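Side-chain contacts in 4-alpha-glucanotransferase (Aquifex aeolicus, PDB 1TZ7), which belongs to the amylomaltase (D-enzyme) family of carbohydrate-active enzymes and folds round an eight-stranded parallel beta/alpha barrel: residues Asp100-Arg105 with Lys125-Lys130; Lys339-Tyr344 with Asn348-Glu353; Glu426-Glu431 with Ile442-Ile447. All coordinates share one frame; numbering follows the deposited sequence.

Contact 1. Residues Asp100-Arg105 with Lys125-Lys130; sequences DLIKER and KELLEK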
# COMPACT_ATOMS: atom_id res chain seq x y z
N ASP A 100 10.28 -29.13 -3.11
CA ASP A 100 9.86 -30.43 -2.56
C ASP A 100 9.28 -30.30 -1.15
O ASP A 100 9.52 -31.14 -0.29
CB ASP A 100 11.04 -31.42 -2.57
CG ASP A 100 11.15 -32.18 -3.87
OD1 ASP A 100 11.45 -33.39 -3.83
OD2 ASP A 100 10.95 -31.65 -4.98
N LEU A 101 8.51 -29.23 -0.92
CA LEU A 101 7.82 -29.03 0.35
C LEU A 101 6.34 -29.41 0.24
O LEU A 101 5.68 -29.67 1.25
CB LEU A 101 7.96 -27.58 0.80
CG LEU A 101 9.40 -27.07 0.95
CD1 LEU A 101 9.40 -25.57 1.19
CD2 LEU A 101 10.12 -27.80 2.07
N ILE A 102 5.82 -29.43 -0.99
CA ILE A 102 4.48 -29.96 -1.26
C ILE A 102 4.49 -30.83 -2.50
O ILE A 102 5.40 -30.76 -3.32
CB ILE A 102 3.46 -28.80 -1.42
CG1 ILE A 102 3.93 -27.81 -2.50
CG2 ILE A 102 3.24 -28.08 -0.10
CD1 ILE A 102 2.81 -26.97 -3.07
N LYS A 103 3.46 -31.67 -2.64
CA LYS A 103 3.29 -32.51 -3.82
C LYS A 103 2.52 -31.76 -4.91
O LYS A 103 1.92 -30.73 -4.65
CB LYS A 103 2.56 -33.80 -3.46
CG LYS A 103 3.33 -34.71 -2.51
CD LYS A 103 2.60 -36.03 -2.26
CE LYS A 103 3.55 -37.21 -2.30
NZ LYS A 103 2.86 -38.50 -1.99
N GLU A 104 2.55 -32.30 -6.13
CA GLU A 104 1.90 -31.66 -7.27
C GLU A 104 0.37 -31.63 -7.11
O GLU A 104 -0.29 -30.72 -7.60
CB GLU A 104 2.28 -32.37 -8.57
CG GLU A 104 1.71 -31.72 -9.83
CD GLU A 104 2.73 -31.62 -10.94
OE1 GLU A 104 3.15 -32.68 -11.46
OE2 GLU A 104 3.10 -30.49 -11.31
N ARG A 105 -0.18 -32.64 -6.43
CA ARG A 105 -1.63 -32.77 -6.29
C ARG A 105 -2.20 -31.77 -5.26
O ARG A 105 -3.40 -31.52 -5.23
CB ARG A 105 -2.01 -34.21 -5.90
CG ARG A 105 -1.69 -34.59 -4.46
CD ARG A 105 -1.63 -36.09 -4.21
NE ARG A 105 -1.11 -36.41 -2.88
CZ ARG A 105 -0.83 -37.64 -2.46
NH1 ARG A 105 -1.02 -38.69 -3.26
NH2 ARG A 105 -0.36 -37.83 -1.23
N LYS A 125 -2.79 -21.02 3.56
CA LYS A 125 -2.42 -21.39 4.92
C LYS A 125 -2.18 -22.89 5.02
O LYS A 125 -1.28 -23.32 5.73
CB LYS A 125 -3.52 -20.98 5.92
CG LYS A 125 -3.11 -21.13 7.40
CD LYS A 125 -4.33 -21.22 8.32
CE LYS A 125 -4.95 -19.85 8.59
NZ LYS A 125 -6.40 -19.94 8.91
N GLU A 126 -2.99 -23.67 4.32
CA GLU A 126 -2.87 -25.12 4.34
C GLU A 126 -1.61 -25.58 3.61
O GLU A 126 -0.91 -26.48 4.06
CB GLU A 126 -4.12 -25.79 3.72
CG GLU A 126 -4.90 -26.68 4.69
CD GLU A 126 -5.06 -26.05 6.07
OE1 GLU A 126 -4.74 -26.73 7.07
OE2 GLU A 126 -5.50 -24.88 6.15
N LEU A 127 -1.32 -24.94 2.47
CA LEU A 127 -0.11 -25.24 1.71
C LEU A 127 1.14 -24.91 2.53
O LEU A 127 2.14 -25.61 2.45
CB LEU A 127 -0.08 -24.45 0.40
CG LEU A 127 -1.08 -24.89 -0.68
CD1 LEU A 127 -0.94 -24.00 -1.90
CD2 LEU A 127 -0.88 -26.35 -1.07
N LEU A 128 1.07 -23.83 3.31
CA LEU A 128 2.22 -23.35 4.08
C LEU A 128 2.41 -24.17 5.36
O LEU A 128 3.52 -24.33 5.85
CB LEU A 128 2.06 -21.87 4.43
CG LEU A 128 2.33 -20.88 3.28
CD1 LEU A 128 1.73 -19.52 3.59
CD2 LEU A 128 3.82 -20.77 3.01
N GLU A 129 1.30 -24.68 5.90
CA GLU A 129 1.35 -25.58 7.06
C GLU A 129 2.01 -26.89 6.66
O GLU A 129 2.81 -27.45 7.41
CB GLU A 129 -0.06 -25.85 7.59
CG GLU A 129 -0.65 -24.70 8.40
CD GLU A 129 -0.12 -24.64 9.82
OE1 GLU A 129 0.66 -25.54 10.21
OE2 GLU A 129 -0.47 -23.69 10.54
N LYS A 130 1.68 -27.37 5.46
CA LYS A 130 2.21 -28.62 4.94
C LYS A 130 3.69 -28.46 4.58
O LYS A 130 4.49 -29.38 4.78
CB LYS A 130 1.42 -29.06 3.71
CG LYS A 130 1.67 -30.49 3.28
CD LYS A 130 0.54 -31.01 2.37
CE LYS A 130 -0.68 -31.46 3.17
NZ LYS A 130 -1.10 -32.86 2.82

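Contact 2. Residues Lys339-Tyr344 with Asn348-Glu353; sequences KKLLSY and NPFIAE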
# COMPACT_ATOMS: atom_id res chain seq x y z
N LYS A 339 13.18 16.42 8.97
CA LYS A 339 14.57 16.87 9.06
C LYS A 339 15.48 15.69 9.44
O LYS A 339 16.55 15.51 8.86
CB LYS A 339 14.73 17.99 10.10
CG LYS A 339 16.15 18.60 10.15
CD LYS A 339 16.17 19.93 10.90
CE LYS A 339 17.48 20.70 10.66
NZ LYS A 339 18.58 19.83 10.17
N LYS A 340 15.02 14.89 10.39
CA LYS A 340 15.78 13.71 10.82
C LYS A 340 15.72 12.60 9.77
O LYS A 340 16.72 11.96 9.49
CB LYS A 340 15.26 13.19 12.15
CG LYS A 340 16.35 12.86 13.15
CD LYS A 340 16.12 11.52 13.80
CE LYS A 340 17.32 11.10 14.64
NZ LYS A 340 16.94 10.76 16.02
N LEU A 341 14.54 12.38 9.18
CA LEU A 341 14.37 11.32 8.17
C LEU A 341 15.22 11.60 6.93
O LEU A 341 15.80 10.68 6.36
CB LEU A 341 12.89 11.17 7.77
CG LEU A 341 11.96 10.45 8.76
CD1 LEU A 341 10.55 10.37 8.21
CD2 LEU A 341 12.49 9.05 9.10
N LEU A 342 15.30 12.86 6.52
CA LEU A 342 16.07 13.23 5.32
C LEU A 342 17.58 13.28 5.62
O LEU A 342 18.38 13.26 4.71
CB LEU A 342 15.58 14.58 4.74
CG LEU A 342 14.51 14.54 3.61
CD1 LEU A 342 14.78 13.42 2.60
CD2 LEU A 342 13.14 14.40 4.17
N SER A 343 17.94 13.35 6.89
CA SER A 343 19.34 13.22 7.29
C SER A 343 19.77 11.76 7.25
O SER A 343 20.88 11.44 6.82
CB SER A 343 19.55 13.77 8.70
OG SER A 343 19.38 15.17 8.72
N TYR A 344 18.88 10.87 7.68
CA TYR A 344 19.13 9.43 7.66
C TYR A 344 19.01 8.88 6.24
O TYR A 344 19.72 7.94 5.87
CB TYR A 344 18.12 8.71 8.57
CG TYR A 344 18.57 8.58 10.00
CD1 TYR A 344 19.01 9.68 10.72
CD2 TYR A 344 18.54 7.35 10.65
CE1 TYR A 344 19.41 9.57 12.03
CE2 TYR A 344 18.94 7.22 11.96
CZ TYR A 344 19.38 8.33 12.65
OH TYR A 344 19.78 8.20 13.95
N ASN A 348 16.25 10.81 -0.54
CA ASN A 348 14.82 11.18 -0.56
C ASN A 348 13.92 10.21 -1.32
O ASN A 348 13.61 10.42 -2.50
CB ASN A 348 14.61 12.60 -1.08
CG ASN A 348 13.23 13.18 -0.68
OD1 ASN A 348 12.35 12.45 -0.21
ND2 ASN A 348 13.06 14.49 -0.85
N PRO A 349 13.50 9.15 -0.64
CA PRO A 349 12.62 8.14 -1.21
C PRO A 349 11.14 8.51 -1.13
O PRO A 349 10.31 7.73 -1.58
CB PRO A 349 12.91 6.92 -0.35
CG PRO A 349 13.19 7.48 1.00
CD PRO A 349 13.86 8.83 0.76
N PHE A 350 10.82 9.67 -0.56
CA PHE A 350 9.45 9.95 -0.14
C PHE A 350 8.60 10.55 -1.26
O PHE A 350 9.06 11.40 -2.03
CB PHE A 350 9.44 10.86 1.08
CG PHE A 350 10.19 10.31 2.25
CD1 PHE A 350 9.75 9.16 2.90
CD2 PHE A 350 11.36 10.92 2.69
CE1 PHE A 350 10.46 8.64 3.98
CE2 PHE A 350 12.07 10.40 3.76
CZ PHE A 350 11.61 9.26 4.41
N ILE A 351 7.35 10.07 -1.34
CA ILE A 351 6.32 10.69 -2.15
C ILE A 351 5.14 11.00 -1.25
O ILE A 351 4.74 10.17 -0.44
CB ILE A 351 5.87 9.73 -3.29
CG1 ILE A 351 7.02 9.49 -4.28
CG2 ILE A 351 4.66 10.28 -4.02
CD1 ILE A 351 6.79 8.29 -5.21
N ALA A 352 4.57 12.19 -1.38
CA ALA A 352 3.46 12.60 -0.54
C ALA A 352 2.14 12.28 -1.22
O ALA A 352 1.89 12.72 -2.34
CB ALA A 352 3.55 14.08 -0.23
N GLU A 353 1.28 11.51 -0.52
CA GLU A 353 -0.15 11.50 -0.82
C GLU A 353 -0.79 12.72 -0.17
O GLU A 353 -1.20 12.68 1.00
CB GLU A 353 -0.81 10.22 -0.31
CG GLU A 353 -2.26 10.04 -0.78
CD GLU A 353 -3.28 10.57 0.23
OE1 GLU A 353 -3.92 11.61 -0.05
OE2 GLU A 353 -3.45 9.94 1.29

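Contact 3. Residues Glu426-Glu431 with Ile442-Ile447; sequences EYLGRE and IRLVLI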
# COMPACT_ATOMS: atom_id res chain seq x y z
N GLU A 426 -13.33 21.05 -23.85
CA GLU A 426 -12.75 22.34 -24.21
C GLU A 426 -11.22 22.33 -24.00
O GLU A 426 -10.49 23.01 -24.71
CB GLU A 426 -13.39 23.46 -23.38
CG GLU A 426 -14.74 23.91 -23.92
CD GLU A 426 -15.42 24.92 -23.02
OE1 GLU A 426 -16.41 25.55 -23.47
OE2 GLU A 426 -14.98 25.10 -21.87
N TYR A 427 -10.77 21.55 -23.03
CA TYR A 427 -9.33 21.42 -22.77
C TYR A 427 -8.65 20.67 -23.92
O TYR A 427 -7.54 21.01 -24.33
CB TYR A 427 -9.07 20.71 -21.45
CG TYR A 427 -7.68 20.98 -20.89
CD1 TYR A 427 -6.68 20.03 -21.00
CD2 TYR A 427 -7.38 22.19 -20.27
CE1 TYR A 427 -5.40 20.27 -20.49
CE2 TYR A 427 -6.12 22.44 -19.76
CZ TYR A 427 -5.13 21.47 -19.88
OH TYR A 427 -3.87 21.71 -19.38
N LEU A 428 -9.34 19.65 -24.45
CA LEU A 428 -8.82 18.85 -25.57
C LEU A 428 -9.03 19.56 -26.89
O LEU A 428 -8.35 19.28 -27.87
CB LEU A 428 -9.50 17.47 -25.61
CG LEU A 428 -9.08 16.60 -24.42
CD1 LEU A 428 -9.98 15.41 -24.16
CD2 LEU A 428 -7.61 16.26 -24.39
N GLY A 429 -9.98 20.49 -26.91
CA GLY A 429 -10.32 21.22 -28.12
C GLY A 429 -11.35 20.51 -28.97
O GLY A 429 -11.66 20.95 -30.07
N ARG A 430 -11.89 19.40 -28.47
CA ARG A 430 -12.93 18.67 -29.19
C ARG A 430 -13.72 17.74 -28.27
O ARG A 430 -13.26 17.36 -27.19
CB ARG A 430 -12.31 17.86 -30.33
CG ARG A 430 -11.28 16.82 -29.88
CD ARG A 430 -10.28 16.45 -30.96
NE ARG A 430 -9.97 15.02 -30.96
CZ ARG A 430 -9.04 14.44 -30.19
NH1 ARG A 430 -8.84 13.13 -30.27
NH2 ARG A 430 -8.32 15.17 -29.34
N GLU A 431 -14.92 17.39 -28.71
CA GLU A 431 -15.69 16.32 -28.09
C GLU A 431 -15.10 14.97 -28.47
O GLU A 431 -14.75 14.75 -29.64
CB GLU A 431 -17.16 16.40 -28.53
CG GLU A 431 -18.15 16.38 -27.39
CD GLU A 431 -19.59 16.35 -27.86
OE1 GLU A 431 -20.05 17.36 -28.42
OE2 GLU A 431 -20.26 15.31 -27.68
N ILE A 442 -4.44 9.78 -20.85
CA ILE A 442 -3.10 9.21 -20.74
C ILE A 442 -2.09 10.14 -21.43
O ILE A 442 -1.05 10.44 -20.88
CB ILE A 442 -3.05 7.80 -21.36
CG1 ILE A 442 -3.69 6.78 -20.40
CG2 ILE A 442 -1.60 7.39 -21.66
CD1 ILE A 442 -4.10 5.48 -21.07
N ARG A 443 -2.43 10.60 -22.64
CA ARG A 443 -1.57 11.53 -23.38
C ARG A 443 -1.32 12.81 -22.58
O ARG A 443 -0.20 13.31 -22.54
CB ARG A 443 -2.19 11.89 -24.71
CG ARG A 443 -2.06 10.81 -25.77
CD ARG A 443 -2.68 11.18 -27.10
NE ARG A 443 -2.72 10.05 -28.02
CZ ARG A 443 -1.77 9.76 -28.91
NH1 ARG A 443 -0.69 10.53 -29.01
NH2 ARG A 443 -1.90 8.71 -29.71
N LEU A 444 -2.37 13.34 -21.94
CA LEU A 444 -2.26 14.58 -21.15
C LEU A 444 -1.31 14.38 -19.95
O LEU A 444 -0.52 15.26 -19.62
CB LEU A 444 -3.65 15.01 -20.64
CG LEU A 444 -4.34 16.24 -21.28
CD1 LEU A 444 -3.76 16.62 -22.61
CD2 LEU A 444 -5.83 15.99 -21.41
N VAL A 445 -1.41 13.23 -19.31
CA VAL A 445 -0.55 12.91 -18.20
C VAL A 445 0.92 12.75 -18.67
O VAL A 445 1.85 13.25 -18.04
CB VAL A 445 -1.03 11.63 -17.47
CG1 VAL A 445 0.05 11.10 -16.54
CG2 VAL A 445 -2.31 11.90 -16.71
N LEU A 446 1.11 12.07 -19.80
CA LEU A 446 2.44 11.79 -20.32
C LEU A 446 3.14 13.05 -20.85
O LEU A 446 4.35 13.18 -20.73
CB LEU A 446 2.38 10.73 -21.43
CG LEU A 446 1.91 9.32 -21.03
CD1 LEU A 446 1.83 8.42 -22.26
CD2 LEU A 446 2.80 8.72 -20.00
N ILE A 447 2.37 13.96 -21.45
CA ILE A 447 2.93 15.17 -22.05
C ILE A 447 3.33 16.20 -20.98
O ILE A 447 4.09 17.12 -21.25
CB ILE A 447 1.92 15.82 -23.05
CG1 ILE A 447 2.65 16.80 -23.98
CG2 ILE A 447 0.82 16.55 -22.30
CD1 ILE A 447 1.83 17.26 -25.15

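Contact 1. Residues Asp100-Arg105 with Lys125-Lys130
I102 packs on L127 and K130 where the loop after helix 94-98 comes back against helix 117-133. Helix 94-98 ends in a Schellman motif. D100, with positive phi, is its C-prime residue, and the N of L101 bonds back to the O of L96. This turn leads the chain directly into the contact.

I102 points at the helix and gives the largest share of the buried surface. Its two branches do different work. CG2 lies on the helix backbone, 3.7 Å from the O of L127, and is also 4.3 Å from CB of K130. CD1, on the other branch, meets CD2 of L127 at 4.2 Å. With chi1 at 54°, CG1 sits between the N and C of its own backbone, which leaves CG2 to reach the helix backbone. L127 does not point straight at the loop, but its end bends nearer. It also touches P93 and D106, and I102 also touches L96 of helix 94-98.

K130 starts toward the loop and then leads away. Its side chain touches D106, as L127 does. The O of L101 lies 3.7 Å from the O of K130. Both are carbonyl acceptors, so this approach is a contact and not a bond.

The segments share no hydrogen bond or salt bridge. The loop therefore meets this helix mainly by apolar contact of I102 with L127 and with the CB of K130.

Contact 2. Residues Lys339-Tyr344 with Asn348-Glu353
L341 and L342, near the end of helix 334-344, pack on F350, the first residue of strand 350-352, and on N348 in the loop just before it. The helix leads into this barrel strand, which pairs with strand 302-305, so the contact belongs to a beta-alpha-beta crossover.

The apolar contacts centre on the ring of F350. CB of L341 reaches its CZ at 4.1 Å, and CD1 of L341 touches the same ring atom. These two side chains cross at about a right angle. L342 runs past the ring in the opposite direction, with CD2 at 4.2 Å from CE2. Both leucines approach the ring obliquely. One face carries CG of P349, 4.0 Å above the ring centre. Farther out, L341 touches I290 and F350 touches L305.

An apolar group also rests on a polar one. CD1 of L342 is 3.6 Å from CG of N348, and CB, OD1 and ND2 of the same residue lie close round it.

The polar bond here is local to the loop and strand. OD1 of N348 accepts from the N of F350 at 3.2 Å, with an N-H...O angle of 156°, forming an Asx turn. A chi1 of -161° swings the N348 amide away from its own N, to where it meets both L342 and this N-H.

The Asx turn thus helps hold the amide that L342 packs on, while the helix meets the strand through F350 by apolar contact.

Contact 3. Residues Glu426-Glu431 with Ile442-Ile447
L444 of helix 437-447 points at the end of helix 418-428 and meets Y427 and L428 with one methyl group. Both partners lie at a slant to L444. That methyl, CD2, is the atom of L444 nearest to both. It comes to the Y427 ring at the edge, near the ring plane, 4.1 Å from CD1.

Y427 itself points toward L444, with CG anti to its backbone N (chi1 -159°). The polar end of the ring is held apart from this contact: OH bonds to ND1 of H391. The ring also touches L389 and P390.

L428 starts off to one side, but its end turns in. Its CD2 lies only 3.5 Å from CD2 of L444, tighter than usual for two carbons. The torsions of L444 are also unusual (chi1 -107°, chi2 18°), so the exact fit here is doubtful. After L428 the helix stops, and G429 takes positive phi.

L444 also rests on I377 and P390, and a bound MPD molecule, probably from the crystallisation liquor, lies about 4 Å from its side chain. The bridge between the two helices is apolar, small and near the surface. The hydroxyl of Y427 turns to H391 in a loop, not to helix 437-447.

Overall arrangement
The contacts follow one another along the chain, each closing before the next opens. Contact 2 is nearest the middle, its centre about 17 Å from the centre of the chain. It involves an outermost strand of the eight-stranded parallel sheet, as counted within the chain. Contact 3 joins helices 418-428 and 437-447, the latter just before another strand of that sheet, 452-456. Contact 1 ties a loop to helix 117-133, on the opposite side of the chain's centre from both others. Centres of contacts 1 and 3 are about 51 Å apart. Contacts 2 and 3 come closest, about 13 Å between nearest atoms. None touches another; they are separate contacts in different parts of the fold.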